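Long-range contact in DocCel5: Type I dockerin repeat domain from A. cellulolyticus family 5 endoglucanase WP_010249057 S15I, I16N mutant (Acetivibrio cellulolyticus, PDB 5NRK), which probably anchors a family 5 endoglucanase to a cellulosome scaffold by binding a type I cohesin through its calcium-loaded, EF-hand-like dockerin repeats: residues A17-Y22 with L50-M55. Residues are numbered along the deposited sequence; the frame is centred on the assembly and turned at random.
Sequences ALMRNY and LDFAIM. With CA (calcium ion), chain F.
Met19 and Phe52 both set CG opposite their own backbone N (chi1 170° and -172°), which sends the thioether chain and the phenyl ring into the gap between two helices, where they lie alongside one another, pointing contrary ways. In the modelled conformer of Met19, CG comes to 3.4 Å from Phe52 CD1. Beyond CG this chain bends twice, at chi2 and chi3, and its methyl turns to the other helix, near the CB of Asp51 and 4.1 Å, CE to CE, from the methyl of Met55. Met55 reaches this meeting along a chain that bends at its last torsion; the approach is less certain, since both methionines also have a second conformer. The far part of the Phe52 ring rests against the aliphatic stem of Arg20, whose CB is 3.7 Å from Phe52 CE1 and whose extended chain runs on past CZ. No hydrogen bond spans the two segments; the contact is buried and apolar. Asp51 joins this core to a metal site: its OD1 and OD2 bind the calcium ion in bidentate fashion, each oxygen at 2.5 Å, and a water is a further ligand. Asp40, Asn42, Asp44 and Ser46 complete the protein ligands of this EF-hand-like loop, and the backbone N atoms of Leu41 and Asn48 hydrogen-bond to the same carboxylate. The contact packs helix 13-23 against helix 49-59 inside the type I dockerin domain. Phe16 stacks on the Phe52 ring, Leu23 also touches it, and a chain of another protein packs on Arg20 and Phe52. The two helices run nearly antiparallel here, their local axes 10.2 Å apart at an angle of 162°, and a second copy of this protein packs against Ala17, Arg20 and Asn21 of helix 13-23.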
loop_
_atom_site.group_PDB
_atom_site.type_symbol
_atom_site.label_atom_id
_atom_site.label_comp_id
_atom_site.label_asym_id
_atom_site.label_seq_id
_atom_site.Cartn_x
_atom_site.Cartn_y
_atom_site.Cartn_z
ATOM N N ALA B 17 -6.831 -2.926 0.216
ATOM C CA ALA B 17 -5.555 -2.416 -0.254
ATOM C C ALA B 17 -4.564 -2.289 0.897
ATOM O O ALA B 17 -3.392 -2.649 0.757
ATOM C CB ALA B 17 -5.739 -1.083 -0.959
ATOM N N LEU B 18 -5.014 -1.757 2.030
ATOM C CA LEU B 18 -4.145 -1.620 3.193
ATOM C C LEU B 18 -3.668 -2.978 3.678
ATOM O O LEU B 18 -2.492 -3.155 4.011
ATOM C CB LEU B 18 -4.878 -0.886 4.328
ATOM C CG LEU B 18 -5.067 0.609 4.114
ATOM C CD1 LEU B 18 -6.139 1.136 5.043
ATOM C CD2 LEU B 18 -3.760 1.357 4.319
ATOM N N MET B 19 -4.577 -3.936 3.771
ATOM C CA MET B 19 -4.203 -5.285 4.201
ATOM C C MET B 19 -3.174 -5.901 3.244
ATOM O O MET B 19 -2.198 -6.512 3.691
ATOM C CB MET B 19 -5.433 -6.157 4.367
ATOM C CG MET B 19 -5.145 -7.629 4.583
ATOM S SD MET B 19 -4.691 -7.904 6.283
ATOM C CE MET B 19 -6.281 -7.687 7.131
ATOM N N ARG B 20 -3.388 -5.742 1.932
ATOM C CA ARG B 20 -2.445 -6.278 0.969
ATOM C C ARG B 20 -1.076 -5.645 1.170
ATOM O O ARG B 20 -0.044 -6.323 1.219
ATOM C CB ARG B 20 -2.919 -6.044 -0.474
ATOM C CG ARG B 20 -2.075 -6.817 -1.466
ATOM C CD ARG B 20 -2.607 -6.751 -2.891
ATOM N NE ARG B 20 -1.903 -7.756 -3.710
ATOM C CZ ARG B 20 -0.818 -7.550 -4.413
ATOM N NH1 ARG B 20 -0.254 -6.343 -4.471
ATOM N NH2 ARG B 20 -0.264 -8.567 -5.060
ATOM N N ASN B 21 -1.050 -4.327 1.297
ATOM C CA ASN B 21 0.189 -3.600 1.522
ATOM C C ASN B 21 0.885 -3.974 2.806
ATOM O O ASN B 21 2.119 -4.107 2.836
ATOM C CB ASN B 21 -0.005 -2.093 1.378
ATOM C CG ASN B 21 -0.110 -1.687 -0.088
ATOM O OD1 ASN B 21 0.816 -1.975 -0.865
ATOM N ND2 ASN B 21 -1.179 -0.990 -0.485
ATOM N N TYR B 22 0.116 -4.205 3.868
ATOM C CA TYR B 22 0.682 -4.667 5.122
ATOM C C TYR B 22 1.363 -6.027 4.951
ATOM O O TYR B 22 2.505 -6.230 5.386
ATOM C CB TYR B 22 -0.433 -4.770 6.158
ATOM C CG TYR B 22 -0.010 -5.356 7.460
ATOM C CD1 TYR B 22 0.737 -4.620 8.358
ATOM C CD2 TYR B 22 -0.339 -6.672 7.785
ATOM C CE1 TYR B 22 1.135 -5.174 9.564
ATOM C CE2 TYR B 22 0.054 -7.245 8.982
ATOM C CZ TYR B 22 0.787 -6.478 9.866
ATOM O OH TYR B 22 1.182 -7.034 11.070
ATOM N N LEU B 50 -4.965 -15.472 5.814
ATOM C CA LEU B 50 -6.316 -15.952 6.090
ATOM C C LEU B 50 -7.273 -14.783 6.304
ATOM O O LEU B 50 -8.418 -14.782 5.823
ATOM C CB LEU B 50 -6.357 -16.848 7.334
ATOM C CG LEU B 50 -5.531 -18.122 7.352
ATOM C CD1 LEU B 50 -5.736 -18.897 8.631
ATOM C CD2 LEU B 50 -5.911 -18.971 6.181
ATOM N N ASP B 51 -6.807 -13.772 7.019
ATOM C CA ASP B 51 -7.620 -12.560 7.221
ATOM C C ASP B 51 -7.859 -11.823 5.909
ATOM O O ASP B 51 -8.967 -11.326 5.652
ATOM C CB ASP B 51 -6.950 -11.668 8.246
ATOM C CG ASP B 51 -6.704 -12.405 9.523
ATOM O OD1 ASP B 51 -7.684 -12.736 10.235
ATOM O OD2 ASP B 51 -5.540 -12.716 9.845
ATOM N N PHE B 52 -6.839 -11.758 5.058
ATOM C CA PHE B 52 -6.950 -11.161 3.733
ATOM C C PHE B 52 -8.040 -11.856 2.899
ATOM O O PHE B 52 -8.856 -11.201 2.253
ATOM C CB PHE B 52 -5.550 -11.217 3.108
ATOM C CG PHE B 52 -5.375 -10.493 1.800
ATOM C CD1 PHE B 52 -5.738 -9.159 1.637
ATOM C CD2 PHE B 52 -4.764 -11.141 0.746
ATOM C CE1 PHE B 52 -5.483 -8.516 0.438
ATOM C CE2 PHE B 52 -4.524 -10.496 -0.456
ATOM C CZ PHE B 52 -4.924 -9.196 -0.616
ATOM N N ALA B 53 -8.048 -13.184 2.956
ATOM C CA ALA B 53 -9.043 -13.966 2.260
ATOM C C ALA B 53 -10.437 -13.697 2.780
ATOM O O ALA B 53 -11.389 -13.596 1.998
ATOM C CB ALA B 53 -8.725 -15.452 2.399
ATOM N N ILE B 54 -10.577 -13.589 4.098
ATOM C CA ILE B 54 -11.872 -13.336 4.692
ATOM C C ILE B 54 -12.395 -11.961 4.270
ATOM O O ILE B 54 -13.577 -11.794 3.933
ATOM C CB ILE B 54 -11.809 -13.473 6.226
ATOM C CG1 ILE B 54 -11.555 -14.932 6.599
ATOM C CG2 ILE B 54 -13.092 -12.959 6.871
ATOM C CD1 ILE B 54 -11.090 -15.136 8.028
ATOM N N MET B 55 -11.519 -10.973 4.262
ATOM C CA MET B 55 -11.902 -9.652 3.795
ATOM C C MET B 55 -12.356 -9.693 2.329
ATOM O O MET B 55 -13.342 -9.042 1.957
ATOM C CB MET B 55 -10.728 -8.699 3.960
ATOM C CG MET B 55 -11.115 -7.297 3.536
ATOM S SD MET B 55 -9.899 -6.023 3.840
ATOM C CE MET B 55 -9.615 -5.969 5.601
HETATM CA CA CA F . -6.298 -13.838 11.935
HETATM O O HOH W 1 -5.409 -15.620 10.563
#